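Local coordinates for Serpin48 (Tenebrio molitor, PDB 3OZQ), which is a highly specific serpin that inhibits the protease SPE in insect innate immunity, at residues A94-Y98 with L135-V140. Sequence-based numbering, arbitrary orientation.
Sequences ANKIY and LMNAWV
K96 and W139 illustrate how a lysine can serve an aromatic ring and an acid at once. K96 CB lies 3.7 Å from W139 CZ3, near the end of the indole's six-membered ring. With CG anti to the backbone N (chi1 170°), the chain runs alongside Y98, and CG settles over the rim of one face of the phenol. Through CD, with bends at chi2 and chi3, the chain then brings CE over the middle of the indole, 3.5 Å from the centroid of its six-membered ring in a CH-pi contact. NZ continues across the same face to make a cation-pi contact over the five-membered ring, 3.7 Å from its centroid, while Q120 and E122 take it by hydrogen bond and salt bridge. Those two acceptors lie on strand 120-124, which runs parallel to strand 90-100 in beta-sheet A of the serpin fold; helix 129-143 is helix F, which lies across that sheet, its short segment running roughly antiparallel to strand 94-98, at 149°. Further along, the other face of Y98 receives M136: CG sits 3.5 Å from the ring centroid, SD adds a Met-aromatic contact over the same face, and CE touches Y98 CD2. At the far end of the phenol, Y98 OH comes within 3.3 Å of W139 CB, and L135 CD1 approaches Y98 CE1 obliquely. The outer corner of the W139 six-membered ring rests on the strand, with A94 CB 3.5 Å from W139 CZ3 and the backbone N of N95 in the ring plane at its edge.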
ATOM      1  N   ALA A  94      -5.334   5.648   8.674  1.00 39.24           N
ATOM      2  CA  ALA A  94      -6.609   6.196   9.092  1.00 35.73           C
ATOM      3  C   ALA A  94      -7.629   5.509   8.221  1.00 38.79           C
ATOM      4  O   ALA A  94      -7.865   5.928   7.089  1.00 38.82           O
ATOM      5  CB  ALA A  94      -6.646   7.688   8.885  1.00 42.13           C
ATOM      6  N   ASN A  95      -8.207   4.434   8.746  1.00 35.25           N
ATOM      7  CA  ASN A  95      -9.162   3.630   8.013  1.00 34.68           C
ATOM      8  C   ASN A  95     -10.516   3.762   8.673  1.00 36.71           C
ATOM      9  O   ASN A  95     -10.647   3.621   9.891  1.00 37.34           O
ATOM     10  CB  ASN A  95      -8.739   2.153   7.965  1.00 36.70           C
ATOM     11  CG  ASN A  95      -7.405   1.940   7.254  1.00 41.34           C
ATOM     12  OD1 ASN A  95      -6.824   0.837   7.294  1.00 38.69           O
ATOM     13  ND2 ASN A  95      -6.906   2.994   6.603  1.00 31.40           N
ATOM     14  N   LYS A  96     -11.527   4.036   7.866  1.00 37.27           N
ATOM     15  CA  LYS A  96     -12.860   4.255   8.402  1.00 36.17           C
ATOM     16  C   LYS A  96     -13.939   3.826   7.428  1.00 36.79           C
ATOM     17  O   LYS A  96     -13.777   3.906   6.209  1.00 35.53           O
ATOM     18  CB  LYS A  96     -13.025   5.722   8.773  1.00 37.05           C
ATOM     19  CG  LYS A  96     -14.433   6.099   9.119  1.00 40.41           C
ATOM     20  CD  LYS A  96     -14.601   6.375  10.567  1.00 45.32           C
ATOM     21  CE  LYS A  96     -13.969   7.679  10.947  1.00 41.42           C
ATOM     22  NZ  LYS A  96     -14.674   8.217  12.157  1.00 39.04           N
ATOM     23  N   ILE A  97     -15.054   3.359   7.978  1.00 36.40           N
ATOM     24  CA  ILE A  97     -16.200   3.007   7.170  1.00 33.78           C
ATOM     25  C   ILE A  97     -17.308   3.948   7.572  1.00 39.36           C
ATOM     26  O   ILE A  97     -17.864   3.815   8.656  1.00 42.15           O
ATOM     27  CB  ILE A  97     -16.615   1.543   7.388  1.00 38.73           C
ATOM     28  CG1 ILE A  97     -15.501   0.606   6.892  1.00 37.96           C
ATOM     29  CG2 ILE A  97     -17.915   1.237   6.661  1.00 38.50           C
ATOM     30  CD1 ILE A  97     -15.942  -0.848   6.764  1.00 34.93           C
ATOM     31  N   TYR A  98     -17.581   4.936   6.728  1.00 35.67           N
ATOM     32  CA  TYR A  98     -18.668   5.884   6.984  1.00 35.29           C
ATOM     33  C   TYR A  98     -19.960   5.362   6.379  1.00 39.15           C
ATOM     34  O   TYR A  98     -19.964   4.931   5.226  1.00 36.94           O
ATOM     35  CB  TYR A  98     -18.351   7.244   6.380  1.00 36.05           C
ATOM     36  CG  TYR A  98     -17.329   8.038   7.142  1.00 38.95           C
ATOM     37  CD1 TYR A  98     -17.705   8.874   8.185  1.00 38.40           C
ATOM     38  CD2 TYR A  98     -15.978   7.947   6.824  1.00 35.83           C
ATOM     39  CE1 TYR A  98     -16.766   9.604   8.879  1.00 41.85           C
ATOM     40  CE2 TYR A  98     -15.035   8.673   7.506  1.00 40.45           C
ATOM     41  CZ  TYR A  98     -15.427   9.502   8.531  1.00 40.47           C
ATOM     42  OH  TYR A  98     -14.477  10.219   9.213  1.00 36.09           O
ATOM     43  N   LEU A 135     -15.861  16.554   6.540  1.00 37.23           N
ATOM     44  CA  LEU A 135     -15.891  15.827   7.801  1.00 44.32           C
ATOM     45  C   LEU A 135     -14.944  14.633   7.725  1.00 42.16           C
ATOM     46  O   LEU A 135     -14.102  14.438   8.603  1.00 41.43           O
ATOM     47  CB  LEU A 135     -17.326  15.365   8.087  1.00 40.19           C
ATOM     48  CG  LEU A 135     -17.775  14.696   9.392  1.00 47.09           C
ATOM     49  CD1 LEU A 135     -17.674  13.176   9.307  1.00 45.38           C
ATOM     50  CD2 LEU A 135     -17.017  15.245  10.595  1.00 49.66           C
ATOM     51  N   MET A 136     -15.092  13.845   6.667  1.00 40.64           N
ATOM     52  CA  MET A 136     -14.258  12.665   6.465  1.00 41.15           C
ATOM     53  C   MET A 136     -12.796  13.071   6.303  1.00 42.47           C
ATOM     54  O   MET A 136     -11.922  12.497   6.934  1.00 39.97           O
ATOM     55  CB  MET A 136     -14.745  11.865   5.257  1.00 39.10           C
ATOM     56  CG  MET A 136     -16.132  11.290   5.452  1.00 39.92           C
ATOM     57  SD  MET A 136     -16.822  10.495   3.990  1.00 46.87           S
ATOM     58  CE  MET A 136     -15.765   9.085   3.837  1.00 51.94           C
ATOM     59  N   ASN A 137     -12.539  14.087   5.483  1.00 39.31           N
ATOM     60  CA  ASN A 137     -11.172  14.557   5.268  1.00 42.82           C
ATOM     61  C   ASN A 137     -10.519  15.123   6.517  1.00 41.29           C
ATOM     62  O   ASN A 137      -9.313  14.997   6.700  1.00 38.68           O
ATOM     63  CB  ASN A 137     -11.123  15.597   4.145  1.00 39.99           C
ATOM     64  CG  ASN A 137     -11.484  15.006   2.803  1.00 42.52           C
ATOM     65  OD1 ASN A 137     -11.478  13.783   2.634  1.00 42.63           O
ATOM     66  ND2 ASN A 137     -11.802  15.863   1.839  1.00 37.16           N
ATOM     67  N   ALA A 138     -11.313  15.767   7.368  1.00 42.93           N
ATOM     68  CA  ALA A 138     -10.756  16.399   8.557  1.00 44.54           C
ATOM     69  C   ALA A 138     -10.341  15.305   9.522  1.00 41.63           C
ATOM     70  O   ALA A 138      -9.313  15.417  10.196  1.00 45.14           O
ATOM     71  CB  ALA A 138     -11.770  17.347   9.204  1.00 41.33           C
ATOM     72  N   TRP A 139     -11.139  14.244   9.563  1.00 38.21           N
ATOM     73  CA  TRP A 139     -10.842  13.094  10.398  1.00 42.40           C
ATOM     74  C   TRP A 139      -9.521  12.479   9.946  1.00 42.85           C
ATOM     75  O   TRP A 139      -8.624  12.247  10.754  1.00 38.31           O
ATOM     76  CB  TRP A 139     -11.957  12.047  10.338  1.00 38.81           C
ATOM     77  CG  TRP A 139     -11.659  10.873  11.239  1.00 42.02           C
ATOM     78  CD1 TRP A 139     -11.857  10.812  12.588  1.00 37.39           C
ATOM     79  CD2 TRP A 139     -11.060   9.622  10.863  1.00 40.60           C
ATOM     80  NE1 TRP A 139     -11.437   9.596  13.073  1.00 46.44           N
ATOM     81  CE2 TRP A 139     -10.947   8.846  12.036  1.00 43.92           C
ATOM     82  CE3 TRP A 139     -10.632   9.076   9.647  1.00 38.96           C
ATOM     83  CZ2 TRP A 139     -10.415   7.553  12.031  1.00 42.70           C
ATOM     84  CZ3 TRP A 139     -10.101   7.786   9.644  1.00 40.10           C
ATOM     85  CH2 TRP A 139     -10.001   7.042  10.828  1.00 40.55           C
ATOM     86  N   VAL A 140      -9.413  12.230   8.644  1.00 42.03           N
ATOM     87  CA  VAL A 140      -8.177  11.714   8.059  1.00 36.56           C
ATOM     88  C   VAL A 140      -6.972  12.587   8.409  1.00 43.36           C
ATOM     89  O   VAL A 140      -5.898  12.078   8.723  1.00 39.90           O
ATOM     90  CB  VAL A 140      -8.288  11.599   6.526  1.00 34.58           C
ATOM     91  CG1 VAL A 140      -6.880  11.539   5.876  1.00 34.75           C
ATOM     92  CG2 VAL A 140      -9.121  10.392   6.141  1.00 37.56           C
TER